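Local coordinates for transcriptional regulator, HTH_3 family (Vibrio cholerae, PDB 1Y9Q), which probably binds DNA as a dimeric transcription factor, joining a helix-turn-helix domain to a cupin domain that holds zinc and D-methionine, at residues Gln32-Ser37 with Trp57-Gly62; Lys21-Ser26 with Ser61-Ser66; Gln117-His122 with Gln160-Ala165; Pro51-Leu56 with Pro85-Met90. All coordinates share one frame; numbering follows the deposited sequence.

Contact 1: residues Gln32-Ser37 with Trp57-Gly62. With MED (D-methionine), chain C.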
loop_
_atom_site.group_PDB
_atom_site.type_symbol
_atom_site.label_atom_id
_atom_site.label_comp_id
_atom_site.label_asym_id
_atom_site.label_seq_id
_atom_site.Cartn_x
_atom_site.Cartn_y
_atom_site.Cartn_z
ATOM N N GLN A 32 2.126 -17.183 7.274
ATOM C CA GLN A 32 2.724 -16.265 8.245
ATOM C C GLN A 32 3.887 -15.476 7.653
ATOM O O GLN A 32 4.039 -14.278 7.911
ATOM C CB GLN A 32 3.213 -17.034 9.478
ATOM C CG GLN A 32 2.119 -17.782 10.215
ATOM C CD GLN A 32 0.963 -16.883 10.618
ATOM O OE1 GLN A 32 1.152 -15.888 11.318
ATOM N NE2 GLN A 32 -0.243 -17.233 10.175
ATOM N N LEU A 33 4.704 -16.155 6.855
ATOM C CA LEU A 33 5.859 -15.527 6.226
ATOM C C LEU A 33 5.492 -14.474 5.187
ATOM O O LEU A 33 6.092 -13.400 5.149
ATOM C CB LEU A 33 6.737 -16.585 5.547
ATOM C CG LEU A 33 7.511 -17.561 6.434
ATOM C CD1 LEU A 33 8.144 -18.637 5.569
ATOM C CD2 LEU A 33 8.569 -16.801 7.228
ATOM N N THR A 34 4.507 -14.789 4.352
ATOM C CA THR A 34 4.088 -13.908 3.262
ATOM C C THR A 34 3.001 -12.883 3.561
ATOM O O THR A 34 2.893 -11.877 2.861
ATOM C CB THR A 34 3.567 -14.720 2.071
ATOM O OG1 THR A 34 2.357 -15.380 2.461
ATOM C CG2 THR A 34 4.589 -15.760 1.628
ATOM N N GLY A 35 2.176 -13.140 4.567
ATOM C CA GLY A 35 1.102 -12.216 4.865
ATOM C C GLY A 35 -0.108 -12.513 3.997
ATOM O O GLY A 35 -1.100 -11.787 4.029
ATOM N N VAL A 36 -0.018 -13.571 3.196
ATOM C CA VAL A 36 -1.125 -13.985 2.338
ATOM C C VAL A 36 -1.852 -15.095 3.097
ATOM O O VAL A 36 -1.210 -16.009 3.617
ATOM C CB VAL A 36 -0.609 -14.527 0.983
ATOM C CG1 VAL A 36 -1.776 -15.007 0.131
ATOM C CG2 VAL A 36 0.176 -13.435 0.252
ATOM N N SER A 37 -3.179 -15.020 3.177
ATOM C CA SER A 37 -3.937 -16.027 3.919
ATOM C C SER A 37 -3.656 -17.448 3.452
ATOM O O SER A 37 -3.397 -17.686 2.271
ATOM C CB SER A 37 -5.446 -15.761 3.824
ATOM O OG SER A 37 -5.960 -16.049 2.536
ATOM N N TRP A 57 4.588 -10.974 -5.733
ATOM C CA TRP A 57 5.737 -10.369 -5.065
ATOM C C TRP A 57 5.637 -10.575 -3.558
ATOM O O TRP A 57 6.639 -10.794 -2.878
ATOM C CB TRP A 57 5.829 -8.872 -5.373
ATOM C CG TRP A 57 6.506 -8.578 -6.677
ATOM C CD1 TRP A 57 5.909 -8.389 -7.892
ATOM C CD2 TRP A 57 7.917 -8.494 -6.905
ATOM N NE1 TRP A 57 6.862 -8.195 -8.862
ATOM C CE2 TRP A 57 8.103 -8.255 -8.283
ATOM C CE3 TRP A 57 9.042 -8.596 -6.077
ATOM C CZ2 TRP A 57 9.373 -8.120 -8.854
ATOM C CZ3 TRP A 57 10.303 -8.460 -6.643
ATOM C CH2 TRP A 57 10.458 -8.224 -8.020
ATOM N N LYS A 58 4.419 -10.510 -3.039
ATOM C CA LYS A 58 4.209 -10.694 -1.618
ATOM C C LYS A 58 4.655 -12.097 -1.206
ATOM O O LYS A 58 5.324 -12.273 -0.187
ATOM C CB LYS A 58 2.734 -10.472 -1.292
ATOM C CG LYS A 58 2.449 -10.256 0.170
ATOM C CD LYS A 58 1.059 -9.674 0.362
ATOM C CE LYS A 58 0.762 -9.465 1.826
ATOM N NZ LYS A 58 -0.603 -8.922 2.029
ATOM N N ILE A 59 4.292 -13.090 -2.008
ATOM C CA ILE A 59 4.652 -14.474 -1.726
ATOM C C ILE A 59 6.154 -14.690 -1.878
ATOM O O ILE A 59 6.796 -15.270 -0.998
ATOM C CB ILE A 59 3.891 -15.440 -2.660
ATOM C CG1 ILE A 59 2.387 -15.346 -2.377
ATOM C CG2 ILE A 59 4.390 -16.872 -2.459
ATOM C CD1 ILE A 59 1.517 -16.122 -3.354
ATOM N N ALA A 60 6.714 -14.226 -2.995
ATOM C CA ALA A 60 8.148 -14.370 -3.233
ATOM C C ALA A 60 8.930 -13.750 -2.079
ATOM O O ALA A 60 9.891 -14.336 -1.573
ATOM C CB ALA A 60 8.536 -13.696 -4.556
ATOM N N SER A 61 8.505 -12.567 -1.647
ATOM C CA SER A 61 9.180 -11.873 -0.556
ATOM C C SER A 61 9.206 -12.713 0.719
ATOM O O SER A 61 10.240 -12.822 1.378
ATOM C CB SER A 61 8.495 -10.531 -0.286
ATOM O OG SER A 61 8.605 -9.672 -1.412
ATOM N N GLY A 62 8.070 -13.313 1.058
ATOM C CA GLY A 62 7.995 -14.134 2.256
ATOM C C GLY A 62 8.847 -15.386 2.171
ATOM O O GLY A 62 9.381 -15.861 3.176
HETATM N N MED C . 9.061 -4.416 -8.115
HETATM C CA MED C . 7.809 -4.867 -8.788
HETATM C C MED C . 6.577 -4.527 -7.939
HETATM O O MED C . 6.657 -3.952 -6.843
HETATM C CB MED C . 7.728 -4.217 -10.189
HETATM C CG MED C . 6.560 -4.526 -11.102
HETATM S SD MED C . 6.747 -6.276 -11.562
HETATM C CE MED C . 8.231 -6.284 -12.465
HETATM O OXT MED C . 5.459 -4.838 -8.346
HETATM O O HOH W 1 5.421 -10.754 2.059
#

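Contact 2: residues Lys21-Ser26 with Ser61-Ser66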
loop_
_atom_site.group_PDB
_atom_site.type_symbol
_atom_site.label_atom_id
_atom_site.label_comp_id
_atom_site.label_asym_id
_atom_site.label_seq_id
_atom_site.Cartn_x
_atom_site.Cartn_y
_atom_site.Cartn_z
ATOM N N LYS A 21 7.414 -26.597 -1.002
ATOM C CA LYS A 21 7.820 -27.942 -0.605
ATOM C C LYS A 21 9.337 -28.081 -0.535
ATOM O O LYS A 21 9.863 -28.758 0.352
ATOM C CB LYS A 21 7.262 -28.969 -1.592
ATOM C CG LYS A 21 5.746 -29.132 -1.560
ATOM C CD LYS A 21 5.294 -29.914 -0.338
ATOM C CE LYS A 21 3.831 -30.325 -0.462
ATOM N NZ LYS A 21 3.347 -31.052 0.748
ATOM N N SER A 22 10.041 -27.455 -1.474
ATOM C CA SER A 22 11.499 -27.531 -1.481
ATOM C C SER A 22 12.060 -26.916 -0.208
ATOM O O SER A 22 13.129 -27.300 0.258
ATOM C CB SER A 22 12.078 -26.806 -2.702
ATOM O OG SER A 22 11.751 -27.493 -3.899
ATOM N N ARG A 23 11.329 -25.961 0.355
ATOM C CA ARG A 23 11.751 -25.301 1.585
ATOM C C ARG A 23 11.258 -26.054 2.819
ATOM O O ARG A 23 11.626 -25.718 3.946
ATOM C CB ARG A 23 11.223 -23.865 1.611
ATOM C CG ARG A 23 11.852 -22.970 0.553
ATOM C CD ARG A 23 11.076 -21.668 0.377
ATOM N NE ARG A 23 11.851 -20.670 -0.357
ATOM C CZ ARG A 23 12.321 -20.832 -1.592
ATOM N NH1 ARG A 23 12.099 -21.960 -2.258
ATOM N NH2 ARG A 23 13.024 -19.861 -2.163
ATOM N N GLY A 24 10.422 -27.067 2.600
ATOM C CA GLY A 24 9.882 -27.843 3.703
ATOM C C GLY A 24 8.896 -27.049 4.545
ATOM O O GLY A 24 8.752 -27.291 5.742
ATOM N N LEU A 25 8.205 -26.107 3.909
ATOM C CA LEU A 25 7.240 -25.253 4.591
ATOM C C LEU A 25 5.801 -25.745 4.492
ATOM O O LEU A 25 5.396 -26.313 3.483
ATOM C CB LEU A 25 7.311 -23.827 4.022
ATOM C CG LEU A 25 8.572 -22.992 4.288
ATOM C CD1 LEU A 25 8.584 -21.754 3.389
ATOM C CD2 LEU A 25 8.622 -22.585 5.750
ATOM N N SER A 26 5.030 -25.511 5.549
ATOM C CA SER A 26 3.621 -25.886 5.567
ATOM C C SER A 26 2.886 -24.690 4.971
ATOM O O SER A 26 3.469 -23.609 4.835
ATOM C CB SER A 26 3.141 -26.108 7.003
ATOM O OG SER A 26 3.183 -24.894 7.735
ATOM N N SER A 61 8.505 -12.567 -1.647
ATOM C CA SER A 61 9.180 -11.873 -0.556
ATOM C C SER A 61 9.206 -12.713 0.719
ATOM O O SER A 61 10.240 -12.822 1.378
ATOM C CB SER A 61 8.495 -10.531 -0.286
ATOM O OG SER A 61 8.605 -9.672 -1.412
ATOM N N GLY A 62 8.070 -13.313 1.058
ATOM C CA GLY A 62 7.995 -14.134 2.256
ATOM C C GLY A 62 8.847 -15.386 2.171
ATOM O O GLY A 62 9.381 -15.861 3.176
ATOM N N LEU A 63 8.980 -15.922 0.964
ATOM C CA LEU A 63 9.775 -17.128 0.742
ATOM C C LEU A 63 11.235 -16.782 0.487
ATOM O O LEU A 63 12.074 -17.672 0.359
ATOM C CB LEU A 63 9.229 -17.899 -0.461
ATOM C CG LEU A 63 7.812 -18.458 -0.340
ATOM C CD1 LEU A 63 7.351 -18.997 -1.688
ATOM C CD2 LEU A 63 7.793 -19.554 0.719
ATOM N N GLU A 64 11.523 -15.483 0.423
ATOM C CA GLU A 64 12.867 -14.984 0.151
ATOM C C GLU A 64 13.344 -15.555 -1.177
ATOM O O GLU A 64 14.462 -16.066 -1.304
ATOM C CB GLU A 64 13.814 -15.358 1.285
ATOM C CG GLU A 64 13.333 -14.821 2.625
ATOM C CD GLU A 64 14.287 -15.121 3.758
ATOM O OE1 GLU A 64 15.345 -14.462 3.833
ATOM O OE2 GLU A 64 13.976 -16.021 4.567
ATOM N N ALA A 65 12.456 -15.472 -2.161
ATOM C CA ALA A 65 12.721 -15.953 -3.509
ATOM C C ALA A 65 12.583 -14.782 -4.470
ATOM O O ALA A 65 12.002 -13.750 -4.128
ATOM C CB ALA A 65 11.727 -17.040 -3.879
ATOM N N SER A 66 13.120 -14.940 -5.672
ATOM C CA SER A 66 13.032 -13.887 -6.673
ATOM C C SER A 66 11.694 -14.032 -7.384
ATOM O O SER A 66 11.042 -15.065 -7.272
ATOM C CB SER A 66 14.155 -14.044 -7.687
ATOM O OG SER A 66 14.013 -15.272 -8.376
#

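Contact 3: residues Gln117-His122 with Gln160-Ala165. With ZN (zinc ion), chain B; MED (D-methionine), chain C.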
loop_
_atom_site.group_PDB
_atom_site.type_symbol
_atom_site.label_atom_id
_atom_site.label_comp_id
_atom_site.label_asym_id
_atom_site.label_seq_id
_atom_site.Cartn_x
_atom_site.Cartn_y
_atom_site.Cartn_z
ATOM N N GLN A 117 -0.072 1.147 -9.391
ATOM C CA GLN A 117 0.306 -0.141 -8.825
ATOM C C GLN A 117 0.938 0.001 -7.443
ATOM O O GLN A 117 2.057 0.494 -7.322
ATOM C CB GLN A 117 1.299 -0.822 -9.774
ATOM C CG GLN A 117 1.746 -2.217 -9.396
ATOM C CD GLN A 117 0.639 -3.231 -9.517
ATOM O OE1 GLN A 117 -0.291 -3.066 -10.311
ATOM N NE2 GLN A 117 0.737 -4.300 -8.743
HETATM N N MSE A 118 0.219 -0.403 -6.398
HETATM C CA MSE A 118 0.778 -0.351 -5.049
HETATM C C MSE A 118 1.351 -1.727 -4.728
HETATM O O MSE A 118 0.791 -2.748 -5.126
HETATM C CB MSE A 118 -0.289 0.013 -4.017
HETATM C CG MSE A 118 -0.906 1.387 -4.232
HETATM SE SE MSE A 118 0.418 2.775 -4.421
HETATM C CE MSE A 118 1.136 2.710 -2.626
ATOM N N SER A 119 2.466 -1.751 -4.006
ATOM C CA SER A 119 3.126 -3.007 -3.652
ATOM C C SER A 119 3.370 -3.148 -2.163
ATOM O O SER A 119 3.505 -2.152 -1.451
ATOM C CB SER A 119 4.483 -3.107 -4.352
ATOM O OG SER A 119 4.351 -3.095 -5.752
ATOM N N SER A 120 3.433 -4.395 -1.701
ATOM C CA SER A 120 3.723 -4.681 -0.300
ATOM C C SER A 120 5.242 -4.629 -0.221
ATOM O O SER A 120 5.920 -4.668 -1.244
ATOM C CB SER A 120 3.251 -6.090 0.082
ATOM O OG SER A 120 1.846 -6.219 -0.007
ATOM N N PRO A 121 5.802 -4.536 0.989
ATOM C CA PRO A 121 7.263 -4.488 1.071
ATOM C C PRO A 121 7.883 -5.731 0.442
ATOM O O PRO A 121 7.326 -6.823 0.550
ATOM C CB PRO A 121 7.519 -4.447 2.575
ATOM C CG PRO A 121 6.293 -3.755 3.112
ATOM C CD PRO A 121 5.194 -4.427 2.326
ATOM N N HIS A 122 9.012 -5.568 -0.240
ATOM C CA HIS A 122 9.696 -6.732 -0.789
ATOM C C HIS A 122 10.574 -7.186 0.373
ATOM O O HIS A 122 10.541 -6.567 1.441
ATOM C CB HIS A 122 10.537 -6.360 -2.011
ATOM C CG HIS A 122 9.720 -5.895 -3.180
ATOM N ND1 HIS A 122 8.472 -6.411 -3.463
ATOM C CD2 HIS A 122 9.977 -4.979 -4.142
ATOM C CE1 HIS A 122 7.997 -5.830 -4.551
ATOM N NE2 HIS A 122 8.890 -4.959 -4.983
ATOM N N GLN A 160 9.596 -1.731 1.904
ATOM C CA GLN A 160 8.635 -0.833 2.534
ATOM C C GLN A 160 7.482 -0.682 1.560
ATOM O O GLN A 160 7.621 -1.005 0.375
ATOM C CB GLN A 160 9.257 0.547 2.772
ATOM C CG GLN A 160 9.629 1.285 1.486
ATOM C CD GLN A 160 10.084 2.706 1.744
ATOM O OE1 GLN A 160 9.358 3.497 2.345
ATOM N NE2 GLN A 160 11.292 3.042 1.291
ATOM N N PRO A 161 6.322 -0.205 2.038
ATOM C CA PRO A 161 5.201 -0.041 1.113
ATOM C C PRO A 161 5.661 0.910 0.018
ATOM O O PRO A 161 6.259 1.950 0.303
ATOM C CB PRO A 161 4.115 0.580 1.995
ATOM C CG PRO A 161 4.405 -0.019 3.338
ATOM C CD PRO A 161 5.912 0.108 3.418
ATOM N N HIS A 162 5.419 0.538 -1.231
ATOM C CA HIS A 162 5.809 1.391 -2.347
ATOM C C HIS A 162 4.812 1.239 -3.474
ATOM O O HIS A 162 3.843 0.494 -3.354
ATOM C CB HIS A 162 7.241 1.070 -2.834
ATOM C CG HIS A 162 7.436 -0.331 -3.329
ATOM N ND1 HIS A 162 7.471 -1.424 -2.491
ATOM C CD2 HIS A 162 7.663 -0.812 -4.579
ATOM C CE1 HIS A 162 7.710 -2.516 -3.199
ATOM N NE2 HIS A 162 7.830 -2.169 -4.469
ATOM N N GLY A 163 5.033 1.960 -4.566
ATOM C CA GLY A 163 4.106 1.861 -5.676
ATOM C C GLY A 163 4.566 2.611 -6.903
ATOM O O GLY A 163 5.540 3.362 -6.854
ATOM N N TYR A 164 3.856 2.399 -8.007
ATOM C CA TYR A 164 4.175 3.041 -9.276
ATOM C C TYR A 164 2.879 3.509 -9.913
ATOM O O TYR A 164 1.864 2.825 -9.824
ATOM C CB TYR A 164 4.846 2.048 -10.220
ATOM C CG TYR A 164 5.773 1.084 -9.526
ATOM C CD1 TYR A 164 5.271 -0.011 -8.821
ATOM C CD2 TYR A 164 7.151 1.278 -9.551
ATOM C CE1 TYR A 164 6.121 -0.890 -8.159
ATOM C CE2 TYR A 164 8.010 0.405 -8.892
ATOM C CZ TYR A 164 7.487 -0.672 -8.198
ATOM O OH TYR A 164 8.334 -1.524 -7.542
ATOM N N ALA A 165 2.913 4.667 -10.561
ATOM C CA ALA A 165 1.720 5.183 -11.212
ATOM C C ALA A 165 2.059 5.976 -12.466
ATOM O O ALA A 165 2.988 6.783 -12.476
ATOM C CB ALA A 165 0.934 6.060 -10.241
HETATM ZN ZN ZN B . 8.546 -3.308 -6.259
HETATM N N MED C . 9.061 -4.416 -8.115
HETATM C CA MED C . 7.809 -4.867 -8.788
HETATM C C MED C . 6.577 -4.527 -7.939
HETATM O O MED C . 6.657 -3.952 -6.843
HETATM C CB MED C . 7.728 -4.217 -10.189
HETATM C CG MED C . 6.560 -4.526 -11.102
HETATM S SD MED C . 6.747 -6.276 -11.562
HETATM C CE MED C . 8.231 -6.284 -12.465
HETATM O OXT MED C . 5.459 -4.838 -8.346
#

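Contact 4: residues Pro51-Leu56 with Pro85-Met90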
loop_
_atom_site.group_PDB
_atom_site.type_symbol
_atom_site.label_atom_id
_atom_site.label_comp_id
_atom_site.label_asym_id
_atom_site.label_seq_id
_atom_site.Cartn_x
_atom_site.Cartn_y
_atom_site.Cartn_z
ATOM N N PRO A 51 -3.549 -15.248 -9.083
ATOM C CA PRO A 51 -2.878 -14.217 -8.292
ATOM C C PRO A 51 -2.469 -12.991 -9.100
ATOM O O PRO A 51 -2.177 -13.078 -10.288
ATOM C CB PRO A 51 -1.680 -14.958 -7.712
ATOM C CG PRO A 51 -1.351 -15.940 -8.795
ATOM C CD PRO A 51 -2.713 -16.457 -9.191
ATOM N N THR A 52 -2.467 -11.844 -8.439
ATOM C CA THR A 52 -2.076 -10.605 -9.091
ATOM C C THR A 52 -0.561 -10.517 -8.992
ATOM O O THR A 52 0.068 -11.270 -8.242
ATOM C CB THR A 52 -2.675 -9.393 -8.373
ATOM O OG1 THR A 52 -2.228 -9.387 -7.012
ATOM C CG2 THR A 52 -4.199 -9.458 -8.401
ATOM N N ILE A 53 0.022 -9.602 -9.755
ATOM C CA ILE A 53 1.461 -9.409 -9.725
ATOM C C ILE A 53 1.857 -9.006 -8.309
ATOM O O ILE A 53 2.898 -9.422 -7.801
ATOM C CB ILE A 53 1.889 -8.302 -10.713
ATOM C CG1 ILE A 53 1.649 -8.780 -12.150
ATOM C CG2 ILE A 53 3.359 -7.932 -10.483
ATOM C CD1 ILE A 53 2.029 -7.768 -13.228
ATOM N N ALA A 54 1.014 -8.209 -7.662
ATOM C CA ALA A 54 1.310 -7.758 -6.308
ATOM C C ALA A 54 1.329 -8.915 -5.313
ATOM O O ALA A 54 2.155 -8.944 -4.395
ATOM C CB ALA A 54 0.302 -6.701 -5.871
ATOM N N THR A 55 0.425 -9.870 -5.494
ATOM C CA THR A 55 0.367 -11.016 -4.594
ATOM C C THR A 55 1.598 -11.896 -4.808
ATOM O O THR A 55 2.176 -12.415 -3.849
ATOM C CB THR A 55 -0.920 -11.834 -4.820
ATOM O OG1 THR A 55 -2.053 -11.042 -4.443
ATOM C CG2 THR A 55 -0.906 -13.099 -3.970
ATOM N N LEU A 56 1.996 -12.055 -6.071
ATOM C CA LEU A 56 3.178 -12.843 -6.409
ATOM C C LEU A 56 4.408 -12.291 -5.692
ATOM O O LEU A 56 5.194 -13.048 -5.124
ATOM C CB LEU A 56 3.442 -12.821 -7.917
ATOM C CG LEU A 56 2.811 -13.912 -8.780
ATOM C CD1 LEU A 56 1.315 -13.902 -8.605
ATOM C CD2 LEU A 56 3.187 -13.691 -10.235
ATOM N N PRO A 85 -2.943 -12.083 -16.505
ATOM C CA PRO A 85 -4.411 -12.041 -16.494
ATOM C C PRO A 85 -5.118 -11.028 -15.596
ATOM O O PRO A 85 -6.119 -10.439 -16.007
ATOM C CB PRO A 85 -4.798 -13.485 -16.163
ATOM C CG PRO A 85 -3.622 -13.992 -15.392
ATOM C CD PRO A 85 -2.467 -13.438 -16.180
ATOM N N ASP A 86 -4.616 -10.817 -14.384
ATOM C CA ASP A 86 -5.254 -9.873 -13.470
ATOM C C ASP A 86 -4.582 -8.503 -13.421
ATOM O O ASP A 86 -4.818 -7.724 -12.499
ATOM C CB ASP A 86 -5.310 -10.463 -12.059
ATOM C CG ASP A 86 -6.210 -11.679 -11.972
ATOM O OD1 ASP A 86 -5.938 -12.675 -12.677
ATOM O OD2 ASP A 86 -7.191 -11.641 -11.198
ATOM N N ASP A 87 -3.752 -8.207 -14.413
ATOM C CA ASP A 87 -3.067 -6.922 -14.465
ATOM C C ASP A 87 -2.964 -6.448 -15.919
ATOM O O ASP A 87 -1.873 -6.278 -16.460
ATOM C CB ASP A 87 -1.673 -7.049 -13.832
ATOM C CG ASP A 87 -1.726 -7.552 -12.391
ATOM O OD1 ASP A 87 -1.619 -8.780 -12.170
ATOM O OD2 ASP A 87 -1.896 -6.722 -11.472
ATOM N N LEU A 88 -4.118 -6.221 -16.538
ATOM C CA LEU A 88 -4.179 -5.798 -17.936
ATOM C C LEU A 88 -3.596 -4.412 -18.246
ATOM O O LEU A 88 -3.158 -4.164 -19.371
ATOM C CB LEU A 88 -5.627 -5.878 -18.429
ATOM C CG LEU A 88 -6.299 -7.250 -18.270
ATOM C CD1 LEU A 88 -7.747 -7.160 -18.720
ATOM C CD2 LEU A 88 -5.547 -8.307 -19.078
ATOM N N ASN A 89 -3.589 -3.508 -17.270
ATOM C CA ASN A 89 -3.036 -2.176 -17.510
ATOM C C ASN A 89 -1.562 -2.092 -17.146
ATOM O O ASN A 89 -1.016 -1.007 -16.945
ATOM C CB ASN A 89 -3.815 -1.107 -16.741
ATOM C CG ASN A 89 -5.176 -0.837 -17.346
ATOM O OD1 ASN A 89 -5.327 -0.814 -18.567
ATOM N ND2 ASN A 89 -6.172 -0.620 -16.497
HETATM N N MSE A 90 -0.922 -3.250 -17.060
HETATM C CA MSE A 90 0.489 -3.310 -16.731
HETATM C C MSE A 90 1.091 -4.498 -17.455
HETATM O O MSE A 90 0.618 -5.626 -17.315
HETATM C CB MSE A 90 0.677 -3.461 -15.220
HETATM C CG MSE A 90 2.125 -3.574 -14.781
HETATM SE SE MSE A 90 2.300 -3.678 -12.861
HETATM C CE MSE A 90 3.354 -2.093 -12.561
HETATM O O HOH W 2 -2.284 -11.226 -12.990
HETATM O O HOH W 3 -1.044 -6.277 -8.857
#

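Contact 1: residues Gln32-Ser37 with Trp57-Gly62
T34 and K58 meet where helix 53-63 packs on the turn of the helix-turn-helix, the link between helices 27-34 and 38-45. K58 leaves its helix with CG anti to the backbone N (chi1 -164°) and stays extended, which lays its chain along the turn. Its CG comes within 3.2 Å of T34 O, CE lies beside the carbonyl oxygens of T34 and G35, and NZ runs on to a salt bridge with E143 of the second subunit. V36 crosses this chain at a slant: its CG2 branch is 3.9 Å from K58 CD and equally near I59 CG1. T34 turns its hydroxyl back to its own chain (chi1 66°), where OG1 bonds to T30 O and accepts V36 N at 3.1 Å, an ST turn. Its methyl is thereby left for the other helix, with CG2 3.5 Å from I59 O. G62 has no side chain, and its CA approaches T34 CA to 4.0 Å. The indole of W57 leaves helix 53-63 away from this turn and lies with one face under CA of D-methionine. No direct hydrogen bond crosses the contact; one water instead donates to T34 O at 2.9 Å and to K58 O at 2.7 Å.

Contact 2: residues Lys21-Ser26 with Ser61-Ser66
R23 reaches across to the carbonyl of L63, joining two helix ends of the helix-turn-helix domain, each finished by a Schellman motif. G24 and E64 take the positive phi of these motifs; G24 N bonds to K21 O at 2.9 Å and E64 N to S61 O at 3.1 Å. The arginine chain is extended from CG to NE, which carries its guanidinium to the C-terminal end of helix 53-63. There NE donates to L63 O at 3.1 Å (N-H...O angle 157°), in the carbonyl plane and on a lone pair, with the oxygen only 13° out of the guanidinium plane. R23 NH2 adds a weak bond to L63 O at 3.5 Å, while NH1 turns back to L19 O, so each guanidinium nitrogen has an acceptor. Next to the polar group the contact is apolar: L25 CD1 meets L63 CD2 at 3.5 Å, the two side chains running antiparallel alongside one another, and both also touch T30 of helix 27-34. The hydroxyl of S26 caps A29 N at the start of that helix; S66 OG makes a weak bond to A69 N. A65 CB also comes to 3.5 Å from R23 NH2, oblique to the guanidinium.

Contact 3: residues Gln117-His122 with Gln160-Ala165
H122 and H162 converge on one zinc ion, their rings crossing nearly at right angles (planes at 76°) as an offset edge-to-face pair with H162 CE1 over the face of H122. H122 NE2 binds the metal at 2.1 Å and H162 NE2 at 2.2 Å. Y164 brings its OH to 2.2 Å, with the zinc lying in the plane of its ring; E128 and the N and O of D-methionine complete the site. The H162 ring is held from two directions. In its plane ND1 donates to Q160 O at 2.9 Å, and over one face S119 CB sits 3.6 Å from the ring centroid in a CH-pi contact. The hydroxyl of S119 then donates to the zinc-bound O of D-methionine at 2.7 Å. S119, H162 and Y164 share this face of the sheet. On the other, selenomethionine M118 doubles back over G163 to rest its CE against H162 O, and packs on M118 of the second subunit. Antiparallel backbone bonds pair Q117 with Y164 and S119 with H162, that from H162 N to S119 O being weak. Strand 116-119 is outermost in this cupin sheet of the chain, beside strand 162-166, then strand 137-141; helix 53-63 touches Q117, S120 and H122.

Contact 4: residues Pro51-Leu56 with Pro85-Met90
D87 and I53 meet at the N-terminal end of helix 53-63, where the loop leading to strand 90-99 brings an aspartate up to the first helical turn. From its CB outward, D87 first packs on the isoleucine: CB lies 3.8 Å from I53 CD1, and CG lies 3.6 Å from I53 CG1. With CG beside its own backbone N (chi1 -57°), the carboxylate is swung over to the helix end. OD1 accepts I53 N at 3.0 Å, the N-H...O angle being 150°; the donor comes from above the carboxylate, 35° out of its plane. The same oxygen also receives a water at 2.7 Å, and this water donates to P51 O and accepts D86 N, tying the two backbones together. OD2 takes a second water at 2.8 Å, which in turn accepts A54 N at 3.1 Å. One carboxylate thus serves two successive helix NH groups, one directly and one through water. T52, at the N-cap position, shares a hydrogen bond with T55 through their hydroxyls and rests its CG2 on D86 CB, while the carboxylate of D86 turns to S50. Farther along, the turn from D87 to M90, a type I beta turn, places the selenium of selenomethionine M90 4.1 Å from I53 CD1. I53 also touches D-methionine, so its side chain joins the loop to the ligand pocket. A negative carboxylate against the positive end of a helix dipole would be stabilised, which is consistent with D87 being ionised here.

Contacts 1, 2 and 4 all use helix 53-63: contact 4 at its start, contact 1 along its second half and contact 2 at its end. Contacts 1 and 2 share S61 and G62, with centres about 9 Å apart, and both lie within the helix-turn-helix region. Along the chain contact 4 crosses both, since 51-56 falls between their two segments and 85-90 comes after them. Contact 3 opens after the others have closed and belongs to the cupin domain, its centre about 14 Å from contact 1 and 13 Å from contact 4. W57 and S61 touch H122, and A54 touches Q117, so this helix forms the side of the helical domain that faces the zinc site, and both domains line the D-methionine pocket.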